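OLD nuclease (Thermus scotoductus, PDB 6P74) degrades linear and supercoiled double-stranded DNA in the 5'-to-3' direction with divalent metals, and hydrolyses ATP when stimulated by DNA. Local coordinates at residues R130-R142 with G271-H283. Sequence-based numbering, arbitrary orientation.
Sequences RNHARVLFLDHRR and GTVIIEEPEMYLH
Leu136 and Leu138 zip strand 135-138 onto strand 272-276 in parallel register, each giving its N-H and its carbonyl to the ladder. The Ile274 N to Leu136 O bond is short and nearly straight (2.7 Å, 172°), and Leu138 N returns to Ile274 O at 2.7 Å. On one face of the pair Val135 and Thr272 lie side by side, Val135 CG1 3.6 Å from Thr272 CG2. Beside them, Ile274 lays its CG2 over a face of the Phe137 ring, a CH-pi contact 4.0 Å from the centroid; Phe137, with CG anti to its own backbone N (chi1 -159°), brings the ring to that methyl. The other face is thinner across the pair, with Leu138 CB 4.0 Å from Ile275 CG1. Buried Glu276, extended, closes the tight part: its OE2 takes the backbone N-H of His140 (3.1 Å), met nearly along the carboxylate C-O axis, while OE1 forms a salt bridge with Arg39.

Beyond the strands the match loosens. Exposed Asp139 holds OD2 4.6 Å from Glu276 OE2, two like charges. Arg142, extended, reaches across with NH1 to Pro278 O, a weak bond of 3.4 Å. At the opposite end a water links Arg134 O to Thr272 N.

Glu276 at the strand end and Glu277 just after it are consistent with the Walker B acidic pair of ABC ATPases, and Glu276 touches Thr35 of the inferred ATP site. Strand 135-138 edges the ATPase sheet within this chain; strand 304-308 flanks 272-276, helix 34-45 packs on Phe137 and Ile274, and helices 154-166 and 246-266 pack on Leu138.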
loop_
_atom_site.group_PDB
_atom_site.type_symbol
_atom_site.label_atom_id
_atom_site.label_comp_id
_atom_site.label_asym_id
_atom_site.label_seq_id
_atom_site.Cartn_x
_atom_site.Cartn_y
_atom_site.Cartn_z
ATOM N N ARG A 130 15.140 19.622 -5.714
ATOM C CA ARG A 130 14.081 18.826 -5.114
ATOM C C ARG A 130 14.252 18.715 -3.601
ATOM O O ARG A 130 13.265 18.798 -2.864
ATOM C CB ARG A 130 14.018 17.440 -5.749
ATOM C CG ARG A 130 12.670 16.747 -5.519
ATOM C CD ARG A 130 12.726 15.308 -5.976
ATOM N NE ARG A 130 12.372 14.411 -4.885
ATOM C CZ ARG A 130 13.250 13.886 -4.043
ATOM N NH1 ARG A 130 14.540 14.162 -4.173
ATOM N NH2 ARG A 130 12.843 13.086 -3.077
ATOM N N ASN A 131 15.489 18.528 -3.117
ATOM C CA ASN A 131 15.695 18.446 -1.675
ATOM C C ASN A 131 15.315 19.741 -0.976
ATOM O O ASN A 131 14.993 19.724 0.219
ATOM C CB ASN A 131 17.136 18.093 -1.350
ATOM C CG ASN A 131 17.523 16.703 -1.833
ATOM O OD1 ASN A 131 16.669 15.903 -2.228
ATOM N ND2 ASN A 131 18.827 16.411 -1.812
ATOM N N HIS A 132 15.348 20.860 -1.698
ATOM C CA HIS A 132 14.821 22.116 -1.183
ATOM C C HIS A 132 13.504 21.901 -0.449
ATOM O O HIS A 132 13.316 22.389 0.670
ATOM C CB HIS A 132 14.631 23.095 -2.345
ATOM C CG HIS A 132 13.950 24.374 -1.975
ATOM N ND1 HIS A 132 14.463 25.248 -1.041
ATOM C CD2 HIS A 132 12.807 24.941 -2.434
ATOM C CE1 HIS A 132 13.657 26.293 -0.931
ATOM N NE2 HIS A 132 12.650 26.138 -1.774
ATOM N N ALA A 133 12.583 21.166 -1.073
ATOM C CA ALA A 133 11.199 21.086 -0.624
ATOM C C ALA A 133 10.822 19.724 -0.046
ATOM O O ALA A 133 9.628 19.457 0.135
ATOM C CB ALA A 133 10.257 21.435 -1.779
ATOM N N ARG A 134 11.796 18.869 0.259
ATOM C CA ARG A 134 11.479 17.525 0.727
ATOM C C ARG A 134 10.763 17.545 2.073
ATOM O O ARG A 134 11.014 18.391 2.938
ATOM C CB ARG A 134 12.740 16.674 0.832
ATOM C CG ARG A 134 12.955 15.831 -0.400
ATOM C CD ARG A 134 14.334 15.199 -0.395
ATOM N NE ARG A 134 14.416 14.086 0.545
ATOM C CZ ARG A 134 15.543 13.459 0.869
ATOM N NH1 ARG A 134 16.700 13.844 0.332
ATOM N NH2 ARG A 134 15.519 12.450 1.730
ATOM N N VAL A 135 9.876 16.577 2.254
ATOM C CA VAL A 135 9.013 16.514 3.423
ATOM C C VAL A 135 9.376 15.283 4.222
ATOM O O VAL A 135 9.754 14.248 3.665
ATOM C CB VAL A 135 7.526 16.472 3.032
ATOM C CG1 VAL A 135 7.176 17.671 2.193
ATOM C CG2 VAL A 135 7.232 15.189 2.282
ATOM N N LEU A 136 9.269 15.403 5.537
ATOM C CA LEU A 136 9.262 14.228 6.394
ATOM C C LEU A 136 7.878 13.598 6.341
ATOM O O LEU A 136 6.868 14.279 6.557
ATOM C CB LEU A 136 9.621 14.605 7.828
ATOM C CG LEU A 136 11.110 14.587 8.143
ATOM C CD1 LEU A 136 11.331 14.973 9.588
ATOM C CD2 LEU A 136 11.677 13.197 7.861
ATOM N N PHE A 137 7.823 12.309 6.037
ATOM C CA PHE A 137 6.555 11.591 6.000
ATOM C C PHE A 137 6.469 10.640 7.192
ATOM O O PHE A 137 7.127 9.599 7.214
ATOM C CB PHE A 137 6.385 10.838 4.683
ATOM C CG PHE A 137 4.951 10.518 4.375
ATOM C CD1 PHE A 137 4.283 9.524 5.074
ATOM C CD2 PHE A 137 4.251 11.246 3.429
ATOM C CE1 PHE A 137 2.961 9.234 4.814
ATOM C CE2 PHE A 137 2.928 10.955 3.162
ATOM C CZ PHE A 137 2.280 9.941 3.865
ATOM N N LEU A 138 5.647 10.982 8.173
ATOM C CA LEU A 138 5.368 10.083 9.296
ATOM C C LEU A 138 4.089 9.311 8.999
ATOM O O LEU A 138 2.986 9.744 9.336
ATOM C CB LEU A 138 5.242 10.861 10.592
ATOM C CG LEU A 138 6.476 10.914 11.469
ATOM C CD1 LEU A 138 7.636 11.453 10.656
ATOM C CD2 LEU A 138 6.191 11.784 12.683
ATOM N N ASP A 139 4.229 8.164 8.350
ATOM C CA ASP A 139 3.072 7.315 8.121
ATOM C C ASP A 139 2.997 6.296 9.250
ATOM O O ASP A 139 3.813 6.300 10.170
ATOM C CB ASP A 139 3.144 6.661 6.740
ATOM C CG ASP A 139 4.032 5.426 6.708
ATOM O OD1 ASP A 139 5.083 5.401 7.386
ATOM O OD2 ASP A 139 3.667 4.472 5.989
ATOM N N HIS A 140 2.023 5.399 9.204
ATOM C CA HIS A 140 1.929 4.463 10.320
ATOM C C HIS A 140 3.177 3.632 10.046
ATOM O O HIS A 140 3.213 2.735 9.202
ATOM C CB HIS A 140 0.569 3.806 10.373
ATOM C CG HIS A 140 -0.376 4.554 11.250
ATOM N ND1 HIS A 140 -1.164 5.582 10.780
ATOM C CD2 HIS A 140 -0.596 4.491 12.585
ATOM C CE1 HIS A 140 -1.866 6.086 11.778
ATOM N NE2 HIS A 140 -1.536 5.445 12.885
ATOM N N ARG A 141 4.229 3.970 10.792
ATOM C CA ARG A 141 5.400 3.120 10.920
ATOM C C ARG A 141 5.270 2.531 12.319
ATOM O O ARG A 141 5.438 1.322 12.505
ATOM C CB ARG A 141 6.686 3.934 10.783
ATOM C CG ARG A 141 7.970 3.181 11.051
ATOM C CD ARG A 141 9.131 4.158 11.081
ATOM N NE ARG A 141 9.055 5.049 12.239
ATOM C CZ ARG A 141 9.418 6.331 12.233
ATOM N NH1 ARG A 141 9.316 7.054 13.342
ATOM N NH2 ARG A 141 9.873 6.896 11.121
ATOM N N ARG A 142 4.955 3.377 13.306
ATOM C CA ARG A 142 4.628 2.984 14.687
ATOM C C ARG A 142 4.270 1.501 14.836
ATOM O O ARG A 142 5.126 0.616 14.731
ATOM C CB ARG A 142 3.458 3.848 15.222
ATOM C CG ARG A 142 3.800 5.336 15.469
ATOM C CD ARG A 142 2.561 6.284 15.564
ATOM N NE ARG A 142 2.907 7.631 16.070
ATOM C CZ ARG A 142 2.037 8.593 16.397
ATOM N NH1 ARG A 142 0.724 8.412 16.275
ATOM N NH2 ARG A 142 2.491 9.746 16.861
ATOM N N GLY A 271 11.171 22.485 8.541
ATOM C CA GLY A 271 10.459 22.397 7.278
ATOM C C GLY A 271 9.121 21.685 7.379
ATOM O O GLY A 271 8.396 21.855 8.365
ATOM N N THR A 272 8.797 20.875 6.378
ATOM C CA THR A 272 7.459 20.344 6.206
ATOM C C THR A 272 7.392 18.893 6.645
ATOM O O THR A 272 8.177 18.057 6.183
ATOM C CB THR A 272 6.995 20.461 4.756
ATOM O OG1 THR A 272 6.922 21.845 4.397
ATOM C CG2 THR A 272 5.592 19.813 4.605
ATOM N N VAL A 273 6.415 18.601 7.497
ATOM C CA VAL A 273 6.173 17.275 8.050
ATOM C C VAL A 273 4.753 16.872 7.688
ATOM O O VAL A 273 3.817 17.652 7.863
ATOM C CB VAL A 273 6.353 17.249 9.581
ATOM C CG1 VAL A 273 6.189 15.839 10.106
ATOM C CG2 VAL A 273 7.695 17.836 9.978
ATOM N N ILE A 274 4.599 15.662 7.193
ATOM C CA ILE A 274 3.301 15.100 6.876
ATOM C C ILE A 274 3.063 13.955 7.842
ATOM O O ILE A 274 3.949 13.112 8.034
ATOM C CB ILE A 274 3.253 14.632 5.417
ATOM C CG1 ILE A 274 3.331 15.853 4.493
ATOM C CG2 ILE A 274 2.021 13.788 5.174
ATOM C CD1 ILE A 274 3.295 15.511 3.026
ATOM N N ILE A 275 1.896 13.937 8.482
ATOM C CA ILE A 275 1.595 12.885 9.448
ATOM C C ILE A 275 0.273 12.244 9.091
ATOM O O ILE A 275 -0.741 12.930 8.902
ATOM C CB ILE A 275 1.589 13.399 10.893
ATOM C CG1 ILE A 275 2.909 14.092 11.187
ATOM C CG2 ILE A 275 1.436 12.225 11.864
ATOM C CD1 ILE A 275 2.981 14.737 12.532
ATOM N N GLU A 276 0.307 10.934 8.940
ATOM C CA GLU A 276 -0.884 10.115 8.793
ATOM C C GLU A 276 -1.411 9.818 10.196
ATOM O O GLU A 276 -0.788 9.051 10.937
ATOM C CB GLU A 276 -0.495 8.846 8.049
ATOM C CG GLU A 276 -1.569 8.138 7.322
ATOM C CD GLU A 276 -1.035 6.867 6.685
ATOM O OE1 GLU A 276 -1.280 6.662 5.477
ATOM O OE2 GLU A 276 -0.350 6.087 7.399
ATOM N N GLU A 277 -2.528 10.475 10.593
ATOM C CA GLU A 277 -3.210 10.231 11.866
ATOM C C GLU A 277 -2.439 10.501 13.153
ATOM O O GLU A 277 -2.319 9.619 14.010
ATOM C CB GLU A 277 -3.741 8.804 11.925
ATOM C CG GLU A 277 -5.158 8.722 11.512
ATOM C CD GLU A 277 -5.308 8.142 10.147
ATOM O OE1 GLU A 277 -5.001 6.936 10.012
ATOM O OE2 GLU A 277 -5.728 8.890 9.228
ATOM N N PRO A 278 -1.924 11.714 13.340
ATOM C CA PRO A 278 -1.126 11.987 14.538
ATOM C C PRO A 278 -1.659 11.461 15.848
ATOM O O PRO A 278 -0.891 11.345 16.812
ATOM C CB PRO A 278 -1.018 13.511 14.557
ATOM C CG PRO A 278 -2.224 13.996 13.763
ATOM C CD PRO A 278 -2.525 12.952 12.765
ATOM N N GLU A 279 -2.943 11.123 15.902
ATOM C CA GLU A 279 -3.531 10.694 17.152
ATOM C C GLU A 279 -3.178 9.268 17.499
ATOM O O GLU A 279 -3.316 8.892 18.667
ATOM C CB GLU A 279 -5.059 10.818 17.120
ATOM C CG GLU A 279 -5.742 9.889 16.094
ATOM C CD GLU A 279 -5.909 10.549 14.703
ATOM O OE1 GLU A 279 -5.144 11.504 14.406
ATOM O OE2 GLU A 279 -6.813 10.128 13.932
ATOM N N MET A 280 -2.735 8.461 16.539
ATOM C CA MET A 280 -2.927 7.031 16.718
ATOM C C MET A 280 -2.091 6.502 17.871
ATOM O O MET A 280 -0.908 6.832 18.016
ATOM C CB MET A 280 -2.657 6.255 15.436
ATOM C CG MET A 280 -3.767 5.204 15.269
ATOM S SD MET A 280 -4.017 4.354 13.702
ATOM C CE MET A 280 -5.731 3.843 13.835
ATOM N N TYR A 281 -2.754 5.713 18.714
ATOM C CA TYR A 281 -2.205 5.048 19.888
ATOM C C TYR A 281 -1.766 6.023 20.964
ATOM O O TYR A 281 -0.953 5.671 21.812
ATOM C CB TYR A 281 -1.057 4.108 19.506
ATOM C CG TYR A 281 -1.434 3.195 18.362
ATOM C CD1 TYR A 281 -2.579 2.409 18.426
ATOM C CD2 TYR A 281 -0.669 3.156 17.192
ATOM C CE1 TYR A 281 -2.944 1.586 17.364
ATOM C CE2 TYR A 281 -1.024 2.344 16.130
ATOM C CZ TYR A 281 -2.163 1.564 16.220
ATOM O OH TYR A 281 -2.518 0.757 15.165
ATOM N N LEU A 282 -2.298 7.242 20.964
ATOM C CA LEU A 282 -2.087 8.184 22.059
ATOM C C LEU A 282 -3.348 8.288 22.897
ATOM O O LEU A 282 -4.456 8.327 22.355
ATOM C CB LEU A 282 -1.720 9.583 21.559
ATOM C CG LEU A 282 -0.359 9.661 20.913
ATOM C CD1 LEU A 282 -0.185 11.021 20.244
ATOM C CD2 LEU A 282 0.732 9.367 21.968
ATOM N N HIS A 283 -3.172 8.347 24.212
ATOM C CA HIS A 283 -4.278 8.718 25.072
ATOM C C HIS A 283 -4.821 10.072 24.623
ATOM O O HIS A 283 -4.060 10.915 24.140
ATOM C CB HIS A 283 -3.809 8.790 26.527
ATOM C CG HIS A 283 -4.920 8.934 27.519
ATOM N ND1 HIS A 283 -5.553 10.135 27.759
ATOM C CD2 HIS A 283 -5.511 8.028 28.336
ATOM C CE1 HIS A 283 -6.497 9.963 28.671
ATOM N NE2 HIS A 283 -6.487 8.695 29.044
HETATM O O HOH W 1 10.090 20.730 3.760
#